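Local coordinates for protein UTP-glucose-1-phosphate uridylyltransferase 2 (Trypanosoma brucei, PDB 3GUE) that probably catalyses the reversible transfer of uridylyl from UTP to glucose 1-phosphate, giving UDP-glucose and diphosphate, and binds UDP-glucose, at residues I47-P59 / D290-N302. Sequence-based numbering, arbitrary orientation.
Sequences IPEKSISPVESLP and DSFQNIAKHCFFN. Unlike the reference sequence in segment 47-59: Ser-53 (reference Phe). With UPG (uridine-5'-diphosphate-glucose), chain C; SO4 (sulfate ion), chain G.
A His-carboxylate hydrogen bond anchors segment 47-59 to the turn that leads into an inner strand of the mixed sheet that binds UDP-glucose: His-298 NE2 donates to Glu-49 OE2 over 2.6 Å. The oxygen lies in the ring plane and offers its syn lone pair, while the carboxylate is turned 67° from the imidazole. Lys-297 reaches the same OE2 from the anti side, 28° out of the carboxylate plane, NZ lying 2.9 Å away in a salt bridge, so one oxygen takes two donors. With CG anti to the backbone N (chi1 -170°) and a bend at chi2, Glu-49 brings its carboxylate against Ser-291 CB, while OE1 pairs with Arg-279. This cationic surrounding would probably keep the glutamate ionised. Lys-297 NZ also joins Ser-291 OG and Asn-294 ND2 in binding a sulfate, probably from the crystallisation liquor.

Further along, water takes over. One molecule lies 2.7 Å from His-298 ND1 and accepts from Val-55 N, so that it bridges the imidazole and the backbone of Val-55; another donates to both Val-55 O and Lys-297 O. Pro-54 packs its CB 3.4 Å from Lys-297 O. The contact then becomes largely apolar. Leu-58 CD1 sits over one face of Phe-300, 3.8 Å from the ring centroid in a CH-pi contact, and Cys-299 SG lies over the opposite face. The side chains of Val-55 and Phe-300 cross at about a right angle, Val-55 CG1 lying 3.7 Å from Phe-300 CD2, and Val-55 O approaches the ring edge.

Two residues beyond Phe-300, Asn-302 ND2 donates to O3' of the UDP-glucose. Segment 47-59 thus packs on the start of strand 300-309, which carries the sugar-binding asparagine in the mixed sheet of this GT-A-like nucleotidyltransferase fold.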
ATOM      1  N   ILE A  47      -5.524 -18.435  -0.571  1.00 25.38           N
ATOM      2  CA  ILE A  47      -6.283 -18.626   0.663  1.00 25.58           C
ATOM      3  C   ILE A  47      -7.764 -18.817   0.288  1.00 26.13           C
ATOM      4  O   ILE A  47      -8.505 -17.837   0.195  1.00 26.48           O
ATOM      5  CB  ILE A  47      -6.093 -17.418   1.617  1.00 25.74           C
ATOM      6  CG1 ILE A  47      -4.618 -17.312   2.042  1.00 26.04           C
ATOM      7  CG2 ILE A  47      -7.051 -17.485   2.840  1.00 24.88           C
ATOM      8  CD1 ILE A  47      -4.241 -15.973   2.663  1.00 23.08           C
ATOM      9  N   PRO A  48      -8.184 -20.072   0.032  1.00 26.13           N
ATOM     10  CA  PRO A  48      -9.550 -20.324  -0.438  1.00 26.66           C
ATOM     11  C   PRO A  48     -10.571 -20.033   0.652  1.00 27.07           C
ATOM     12  O   PRO A  48     -10.296 -20.294   1.829  1.00 26.84           O
ATOM     13  CB  PRO A  48      -9.540 -21.816  -0.777  1.00 26.09           C
ATOM     14  CG  PRO A  48      -8.109 -22.193  -0.836  1.00 25.54           C
ATOM     15  CD  PRO A  48      -7.434 -21.330   0.162  1.00 26.15           C
ATOM     16  N   GLU A  49     -11.721 -19.483   0.251  1.00 27.25           N
ATOM     17  CA  GLU A  49     -12.789 -19.081   1.182  1.00 28.03           C
ATOM     18  C   GLU A  49     -13.062 -20.149   2.218  1.00 28.08           C
ATOM     19  O   GLU A  49     -13.351 -19.841   3.373  1.00 28.96           O
ATOM     20  CB  GLU A  49     -14.086 -18.726   0.432  1.00 27.90           C
ATOM     21  CG  GLU A  49     -15.179 -18.053   1.300  1.00 27.33           C
ATOM     22  CD  GLU A  49     -14.786 -16.656   1.747  1.00 27.68           C
ATOM     23  OE1 GLU A  49     -13.894 -16.062   1.107  1.00 27.19           O
ATOM     24  OE2 GLU A  49     -15.369 -16.153   2.734  1.00 29.04           O
ATOM     25  N   LYS A  50     -12.947 -21.402   1.802  1.00 28.59           N
ATOM     26  CA  LYS A  50     -13.298 -22.524   2.658  1.00 28.67           C
ATOM     27  C   LYS A  50     -12.246 -22.842   3.745  1.00 28.77           C
ATOM     28  O   LYS A  50     -12.490 -23.693   4.641  1.00 28.27           O
ATOM     29  CB  LYS A  50     -13.659 -23.733   1.802  1.00 28.72           C
ATOM     30  CG  LYS A  50     -15.058 -23.608   1.195  1.00 29.61           C
ATOM     31  CD  LYS A  50     -15.579 -24.928   0.641  1.00 28.38           C
ATOM     32  CE  LYS A  50     -16.863 -24.729  -0.158  1.00 29.46           C
ATOM     33  NZ  LYS A  50     -17.329 -26.002  -0.857  1.00 28.77           N
ATOM     34  N   SER A  51     -11.130 -22.102   3.695  1.00 28.00           N
ATOM     35  CA  SER A  51     -10.000 -22.262   4.627  1.00 27.67           C
ATOM     36  C   SER A  51     -10.054 -21.264   5.779  1.00 27.55           C
ATOM     37  O   SER A  51      -9.255 -21.334   6.730  1.00 27.69           O
ATOM     38  CB  SER A  51      -8.653 -22.141   3.881  1.00 27.78           C
ATOM     39  OG  SER A  51      -8.372 -20.793   3.516  1.00 27.19           O
ATOM     40  N   ILE A  52     -10.993 -20.329   5.687  1.00 26.48           N
ATOM     41  CA  ILE A  52     -11.073 -19.249   6.646  1.00 26.08           C
ATOM     42  C   ILE A  52     -12.502 -18.970   7.081  1.00 25.94           C
ATOM     43  O   ILE A  52     -13.476 -19.400   6.439  1.00 25.24           O
ATOM     44  CB  ILE A  52     -10.450 -17.947   6.089  1.00 26.03           C
ATOM     45  CG1 ILE A  52     -11.032 -17.634   4.704  1.00 25.40           C
ATOM     46  CG2 ILE A  52      -8.920 -18.065   6.083  1.00 25.54           C
ATOM     47  CD1 ILE A  52     -10.927 -16.200   4.299  1.00 26.86           C
ATOM     48  N   SER A  53     -12.592 -18.240   8.181  1.00 25.38           N
ATOM     49  CA  SER A  53     -13.843 -17.821   8.785  1.00 25.44           C
ATOM     50  C   SER A  53     -13.786 -16.304   8.888  1.00 25.36           C
ATOM     51  O   SER A  53     -12.698 -15.749   9.045  1.00 25.35           O
ATOM     52  CB  SER A  53     -13.955 -18.416  10.176  1.00 25.18           C
ATOM     53  OG  SER A  53     -14.159 -19.806  10.067  1.00 27.62           O
ATOM     54  N   PRO A  54     -14.941 -15.623   8.781  1.00 25.41           N
ATOM     55  CA  PRO A  54     -14.939 -14.163   8.930  1.00 25.44           C
ATOM     56  C   PRO A  54     -14.664 -13.658  10.363  1.00 25.35           C
ATOM     57  O   PRO A  54     -15.042 -14.296  11.337  1.00 26.06           O
ATOM     58  CB  PRO A  54     -16.342 -13.758   8.467  1.00 24.96           C
ATOM     59  CG  PRO A  54     -17.176 -14.971   8.693  1.00 25.74           C
ATOM     60  CD  PRO A  54     -16.289 -16.149   8.485  1.00 25.59           C
ATOM     61  N   VAL A  55     -13.986 -12.525  10.457  1.00 25.46           N
ATOM     62  CA  VAL A  55     -13.849 -11.784  11.709  1.00 25.65           C
ATOM     63  C   VAL A  55     -15.100 -10.920  11.937  1.00 25.46           C
ATOM     64  O   VAL A  55     -15.313  -9.910  11.248  1.00 25.53           O
ATOM     65  CB  VAL A  55     -12.584 -10.884  11.710  1.00 25.53           C
ATOM     66  CG1 VAL A  55     -12.492 -10.091  13.018  1.00 24.04           C
ATOM     67  CG2 VAL A  55     -11.341 -11.692  11.493  1.00 24.26           C
ATOM     68  N   GLU A  56     -15.881 -11.302  12.941  1.00 25.24           N
ATOM     69  CA  GLU A  56     -17.204 -10.737  13.198  1.00 25.61           C
ATOM     70  C   GLU A  56     -17.181  -9.506  14.093  1.00 25.01           C
ATOM     71  O   GLU A  56     -18.102  -8.669  14.063  1.00 25.52           O
ATOM     72  CB  GLU A  56     -18.112 -11.821  13.800  1.00 25.77           C
ATOM     73  CG  GLU A  56     -17.843 -12.192  15.271  1.00 29.85           C
ATOM     74  CD  GLU A  56     -16.858 -13.357  15.488  1.00 33.74           C
ATOM     75  OE1 GLU A  56     -15.844 -13.504  14.738  1.00 33.46           O
ATOM     76  OE2 GLU A  56     -17.106 -14.122  16.456  1.00 35.42           O
ATOM     77  N   SER A  57     -16.132  -9.391  14.899  1.00 23.59           N
ATOM     78  CA  SER A  57     -16.028  -8.280  15.815  1.00 22.36           C
ATOM     79  C   SER A  57     -14.568  -7.950  16.074  1.00 21.64           C
ATOM     80  O   SER A  57     -13.704  -8.833  15.914  1.00 20.72           O
ATOM     81  CB  SER A  57     -16.798  -8.566  17.112  1.00 21.50           C
ATOM     82  OG  SER A  57     -16.152  -9.535  17.903  1.00 21.71           O
ATOM     83  N   LEU A  58     -14.316  -6.670  16.396  1.00 20.53           N
ATOM     84  CA  LEU A  58     -12.996  -6.164  16.823  1.00 20.65           C
ATOM     85  C   LEU A  58     -13.092  -4.944  17.766  1.00 21.00           C
ATOM     86  O   LEU A  58     -14.061  -4.198  17.711  1.00 20.93           O
ATOM     87  CB  LEU A  58     -12.135  -5.772  15.612  1.00 19.76           C
ATOM     88  CG  LEU A  58     -11.486  -6.789  14.679  1.00 21.43           C
ATOM     89  CD1 LEU A  58     -10.860  -6.048  13.480  1.00 19.23           C
ATOM     90  CD2 LEU A  58     -10.436  -7.636  15.404  1.00 18.16           C
ATOM     91  N   PRO A  59     -12.060  -4.717  18.600  1.00 21.30           N
ATOM     92  CA  PRO A  59     -12.046  -3.541  19.465  1.00 21.83           C
ATOM     93  C   PRO A  59     -11.925  -2.280  18.638  1.00 22.46           C
ATOM     94  O   PRO A  59     -11.245  -2.277  17.621  1.00 22.16           O
ATOM     95  CB  PRO A  59     -10.751  -3.702  20.277  1.00 21.59           C
ATOM     96  CG  PRO A  59     -10.374  -5.127  20.139  1.00 21.69           C
ATOM     97  CD  PRO A  59     -10.842  -5.525  18.772  1.00 21.59           C
ATOM     98  N   ASP A 290     -16.110 -12.998  -5.556  1.00 28.40           N
ATOM     99  CA  ASP A 290     -17.389 -12.563  -5.001  1.00 28.23           C
ATOM    100  C   ASP A 290     -17.373 -12.512  -3.468  1.00 28.32           C
ATOM    101  O   ASP A 290     -17.712 -11.483  -2.875  1.00 29.06           O
ATOM    102  CB  ASP A 290     -18.561 -13.409  -5.563  1.00 28.59           C
ATOM    103  CG  ASP A 290     -18.829 -13.126  -7.039  1.00 27.78           C
ATOM    104  OD1 ASP A 290     -18.253 -12.142  -7.557  1.00 27.35           O
ATOM    105  OD2 ASP A 290     -19.617 -13.868  -7.688  1.00 27.78           O
ATOM    106  N   SER A 291     -16.940 -13.599  -2.834  1.00 28.03           N
ATOM    107  CA  SER A 291     -16.660 -13.613  -1.391  1.00 27.15           C
ATOM    108  C   SER A 291     -15.618 -12.552  -0.979  1.00 27.05           C
ATOM    109  O   SER A 291     -15.876 -11.729  -0.092  1.00 26.45           O
ATOM    110  CB  SER A 291     -16.203 -15.012  -0.956  1.00 26.99           C
ATOM    111  OG  SER A 291     -17.187 -15.995  -1.223  1.00 26.72           O
ATOM    112  N   PHE A 292     -14.446 -12.544  -1.625  1.00 26.85           N
ATOM    113  CA  PHE A 292     -13.415 -11.563  -1.261  1.00 26.11           C
ATOM    114  C   PHE A 292     -14.006 -10.152  -1.239  1.00 25.96           C
ATOM    115  O   PHE A 292     -13.573  -9.322  -0.429  1.00 24.61           O
ATOM    116  CB  PHE A 292     -12.186 -11.640  -2.190  1.00 26.42           C
ATOM    117  CG  PHE A 292     -11.073 -10.658  -1.846  1.00 25.67           C
ATOM    118  CD1 PHE A 292     -10.019 -11.050  -1.032  1.00 24.46           C
ATOM    119  CD2 PHE A 292     -11.069  -9.352  -2.381  1.00 26.07           C
ATOM    120  CE1 PHE A 292      -8.991 -10.164  -0.710  1.00 27.29           C
ATOM    121  CE2 PHE A 292     -10.042  -8.460  -2.094  1.00 27.58           C
ATOM    122  CZ  PHE A 292      -8.990  -8.861  -1.247  1.00 27.06           C
ATOM    123  N   GLN A 293     -15.000  -9.915  -2.108  1.00 25.82           N
ATOM    124  CA  GLN A 293     -15.620  -8.577  -2.322  1.00 26.42           C
ATOM    125  C   GLN A 293     -16.957  -8.371  -1.601  1.00 26.15           C
ATOM    126  O   GLN A 293     -17.608  -7.339  -1.752  1.00 25.76           O
ATOM    127  CB  GLN A 293     -15.758  -8.244  -3.818  1.00 27.10           C
ATOM    128  CG  GLN A 293     -14.437  -8.167  -4.590  1.00 28.26           C
ATOM    129  CD  GLN A 293     -13.620  -6.920  -4.274  1.00 29.09           C
ATOM    130  OE1 GLN A 293     -14.050  -6.040  -3.522  1.00 29.06           O
ATOM    131  NE2 GLN A 293     -12.457  -6.818  -4.894  1.00 30.86           N
ATOM    132  N   ASN A 294     -17.349  -9.350  -0.798  1.00 26.69           N
ATOM    133  CA  ASN A 294     -18.473  -9.198   0.117  1.00 26.35           C
ATOM    134  C   ASN A 294     -18.021  -8.349   1.324  1.00 27.07           C
ATOM    135  O   ASN A 294     -17.403  -8.873   2.237  1.00 26.76           O
ATOM    136  CB  ASN A 294     -18.942 -10.592   0.550  1.00 26.64           C
ATOM    137  CG  ASN A 294     -20.239 -10.568   1.313  1.00 25.81           C
ATOM    138  OD1 ASN A 294     -20.569  -9.588   1.973  1.00 24.64           O
ATOM    139  ND2 ASN A 294     -20.992 -11.666   1.233  1.00 29.02           N
ATOM    140  N   ILE A 295     -18.314  -7.044   1.318  1.00 27.52           N
ATOM    141  CA  ILE A 295     -17.785  -6.139   2.353  1.00 28.54           C
ATOM    142  C   ILE A 295     -18.490  -6.324   3.704  1.00 28.58           C
ATOM    143  O   ILE A 295     -17.982  -5.871   4.745  1.00 29.12           O
ATOM    144  CB  ILE A 295     -17.820  -4.643   1.935  1.00 28.55           C
ATOM    145  CG1 ILE A 295     -19.276  -4.124   1.846  1.00 29.54           C
ATOM    146  CG2 ILE A 295     -17.009  -4.407   0.633  1.00 28.70           C
ATOM    147  CD1 ILE A 295     -19.365  -2.617   1.688  1.00 29.15           C
ATOM    148  N   ALA A 296     -19.635  -7.008   3.673  1.00 27.91           N
ATOM    149  CA  ALA A 296     -20.438  -7.243   4.867  1.00 27.60           C
ATOM    150  C   ALA A 296     -19.914  -8.467   5.621  1.00 27.39           C
ATOM    151  O   ALA A 296     -19.913  -8.478   6.842  1.00 27.40           O
ATOM    152  CB  ALA A 296     -21.895  -7.425   4.492  1.00 27.16           C
ATOM    153  N   LYS A 297     -19.469  -9.484   4.869  1.00 26.84           N
ATOM    154  CA  LYS A 297     -18.849 -10.684   5.440  1.00 26.04           C
ATOM    155  C   LYS A 297     -17.412 -10.434   5.916  1.00 25.95           C
ATOM    156  O   LYS A 297     -17.040 -10.770   7.053  1.00 24.59           O
ATOM    157  CB  LYS A 297     -18.878 -11.824   4.414  1.00 26.63           C
ATOM    158  CG  LYS A 297     -18.676 -13.206   5.008  1.00 26.66           C
ATOM    159  CD  LYS A 297     -18.205 -14.185   3.957  1.00 27.40           C
ATOM    160  CE  LYS A 297     -18.295 -15.609   4.474  1.00 27.18           C
ATOM    161  NZ  LYS A 297     -18.155 -16.617   3.378  1.00 30.54           N
ATOM    162  N   HIS A 298     -16.602  -9.856   5.022  1.00 25.11           N
ATOM    163  CA  HIS A 298     -15.223  -9.538   5.302  1.00 25.16           C
ATOM    164  C   HIS A 298     -15.109  -8.014   5.397  1.00 25.34           C
ATOM    165  O   HIS A 298     -14.681  -7.348   4.457  1.00 23.94           O
ATOM    166  CB  HIS A 298     -14.326 -10.131   4.212  1.00 24.96           C
ATOM    167  CG  HIS A 298     -14.434 -11.622   4.112  1.00 25.50           C
ATOM    168  ND1 HIS A 298     -14.028 -12.467   5.123  1.00 26.03           N
ATOM    169  CD2 HIS A 298     -14.947 -12.414   3.145  1.00 24.92           C
ATOM    170  CE1 HIS A 298     -14.234 -13.717   4.756  1.00 24.85           C
ATOM    171  NE2 HIS A 298     -14.804 -13.712   3.566  1.00 24.62           N
ATOM    172  N   CYS A 299     -15.521  -7.507   6.563  1.00 25.94           N
ATOM    173  CA  CYS A 299     -15.771  -6.092   6.856  1.00 26.58           C
ATOM    174  C   CYS A 299     -14.634  -5.332   7.517  1.00 27.31           C
ATOM    175  O   CYS A 299     -14.737  -4.113   7.735  1.00 27.06           O
ATOM    176  CB  CYS A 299     -17.004  -5.974   7.772  1.00 26.74           C
ATOM    177  SG  CYS A 299     -16.950  -6.972   9.278  1.00 27.41           S
ATOM    178  N   PHE A 300     -13.563  -6.043   7.860  1.00 26.79           N
ATOM    179  CA  PHE A 300     -12.394  -5.406   8.465  1.00 26.95           C
ATOM    180  C   PHE A 300     -11.201  -5.364   7.503  1.00 27.16           C
ATOM    181  O   PHE A 300     -10.559  -6.377   7.217  1.00 27.40           O
ATOM    182  CB  PHE A 300     -12.050  -6.052   9.807  1.00 26.47           C
ATOM    183  CG  PHE A 300     -13.151  -5.950  10.821  1.00 26.20           C
ATOM    184  CD1 PHE A 300     -13.599  -4.708  11.265  1.00 22.32           C
ATOM    185  CD2 PHE A 300     -13.760  -7.094  11.315  1.00 26.96           C
ATOM    186  CE1 PHE A 300     -14.632  -4.615  12.184  1.00 23.79           C
ATOM    187  CE2 PHE A 300     -14.789  -7.015  12.280  1.00 24.66           C
ATOM    188  CZ  PHE A 300     -15.226  -5.773  12.705  1.00 23.82           C
ATOM    189  N   PHE A 301     -10.932  -4.163   6.994  1.00 26.59           N
ATOM    190  CA  PHE A 301      -9.976  -3.967   5.897  1.00 27.24           C
ATOM    191  C   PHE A 301      -8.691  -3.359   6.445  1.00 26.46           C
ATOM    192  O   PHE A 301      -8.721  -2.320   7.078  1.00 23.77           O
ATOM    193  CB  PHE A 301     -10.600  -3.038   4.826  1.00 27.29           C
ATOM    194  CG  PHE A 301     -10.040  -3.223   3.433  1.00 28.09           C
ATOM    195  CD1 PHE A 301     -10.411  -4.318   2.647  1.00 26.49           C
ATOM    196  CD2 PHE A 301      -9.180  -2.284   2.890  1.00 25.99           C
ATOM    197  CE1 PHE A 301      -9.905  -4.466   1.368  1.00 28.97           C
ATOM    198  CE2 PHE A 301      -8.672  -2.434   1.608  1.00 27.69           C
ATOM    199  CZ  PHE A 301      -9.033  -3.510   0.842  1.00 27.15           C
ATOM    200  N   ASN A 302      -7.568  -4.027   6.178  1.00 26.19           N
ATOM    201  CA  ASN A 302      -6.253  -3.537   6.562  1.00 26.48           C
ATOM    202  C   ASN A 302      -5.895  -2.178   5.907  1.00 26.39           C
ATOM    203  O   ASN A 302      -5.941  -2.037   4.677  1.00 27.30           O
ATOM    204  CB  ASN A 302      -5.196  -4.600   6.222  1.00 25.69           C
ATOM    205  CG  ASN A 302      -3.798  -4.155   6.549  1.00 27.33           C
ATOM    206  OD1 ASN A 302      -3.573  -3.355   7.511  1.00 25.86           O
ATOM    207  ND2 ASN A 302      -2.817  -4.667   5.770  1.00 28.07           N
TER
HETATM  208  N1  UPG C 484       5.687  -1.185  -1.609  1.00 21.25           N
HETATM  209  C2  UPG C 484       7.036  -1.293  -1.215  1.00 21.84           C
HETATM  210  N3  UPG C 484       7.729  -2.416  -1.631  1.00 23.09           N
HETATM  211  C4  UPG C 484       7.165  -3.412  -2.393  1.00 23.06           C
HETATM  212  C5  UPG C 484       5.820  -3.323  -2.771  1.00 23.85           C
HETATM  213  C6  UPG C 484       5.069  -2.218  -2.382  1.00 22.35           C
HETATM  214  O2  UPG C 484       7.648  -0.443  -0.552  1.00 19.71           O
HETATM  215  O4  UPG C 484       7.888  -4.363  -2.719  1.00 21.14           O
HETATM  216  C1C UPG C 484       4.887   0.008  -1.182  1.00 20.87           C
HETATM  217  C2C UPG C 484       4.041   0.777  -2.201  1.00 19.46           C
HETATM  218  O2C UPG C 484       4.848   1.704  -2.941  1.00 17.26           O
HETATM  219  C3C UPG C 484       3.096   1.513  -1.255  1.00 19.19           C
HETATM  220  C4C UPG C 484       2.828   0.468  -0.183  1.00 18.49           C
HETATM  221  O4C UPG C 484       3.926  -0.482  -0.231  1.00 16.57           O
HETATM  222  O3C UPG C 484       3.797   2.599  -0.651  1.00 20.36           O
HETATM  223  C5C UPG C 484       1.508  -0.322  -0.464  1.00 17.44           C
HETATM  224  O5C UPG C 484       1.568  -1.142  -1.600  1.00 15.94           O
HETATM  225  PA  UPG C 484       0.311  -1.262  -2.605  1.00 18.72           P
HETATM  226  O1A UPG C 484      -0.113   0.145  -2.857  1.00 20.56           O
HETATM  227  O2A UPG C 484       0.603  -2.144  -3.742  1.00 20.57           O
HETATM  228  O3A UPG C 484      -0.827  -1.947  -1.633  1.00 19.64           O
HETATM  229  PB  UPG C 484      -1.112  -3.534  -1.412  1.00 21.38           P
HETATM  230  O1B UPG C 484       0.161  -4.182  -1.053  1.00 17.81           O
HETATM  231  O2B UPG C 484      -1.942  -4.093  -2.525  1.00 17.01           O
HETATM  232  O3B UPG C 484      -2.124  -3.423  -0.172  1.00 17.61           O
HETATM  233  C1' UPG C 484      -1.621  -2.900   1.112  1.00 17.06           C
HETATM  234  C2' UPG C 484      -1.805  -3.967   2.182  1.00 20.54           C
HETATM  235  C3' UPG C 484      -3.285  -4.324   2.227  1.00 20.13           C
HETATM  236  C4' UPG C 484      -4.090  -3.066   2.591  1.00 19.24           C
HETATM  237  C5' UPG C 484      -3.810  -1.935   1.570  1.00 20.96           C
HETATM  238  C6' UPG C 484      -4.335  -0.618   2.081  1.00 20.78           C
HETATM  239  O2' UPG C 484      -1.037  -5.147   1.882  1.00 22.23           O
HETATM  240  O3' UPG C 484      -3.478  -5.389   3.142  1.00 17.24           O
HETATM  241  O4' UPG C 484      -5.480  -3.354   2.624  1.00 20.50           O
HETATM  242  O5' UPG C 484      -2.389  -1.707   1.363  1.00 19.65           O
HETATM  243  O6' UPG C 484      -4.412   0.310   0.997  1.00 20.23           O
HETATM  244  S   SO4 G 488     -20.467 -15.283   0.092  0.80 39.67           S
HETATM  245  O1  SO4 G 488     -20.847 -16.181  -1.008  0.80 38.75           O
HETATM  246  O2  SO4 G 488     -21.518 -15.299   1.112  0.80 38.64           O
HETATM  247  O3  SO4 G 488     -19.198 -15.737   0.668  0.80 37.96           O
HETATM  248  O4  SO4 G 488     -20.265 -13.943  -0.455  0.80 36.81           O
HETATM  249  O   HOH W   1     -13.174 -11.753   7.588  1.00 25.15           O
HETATM  250  O   HOH W   2     -15.030 -10.234   8.689  1.00 40.45           O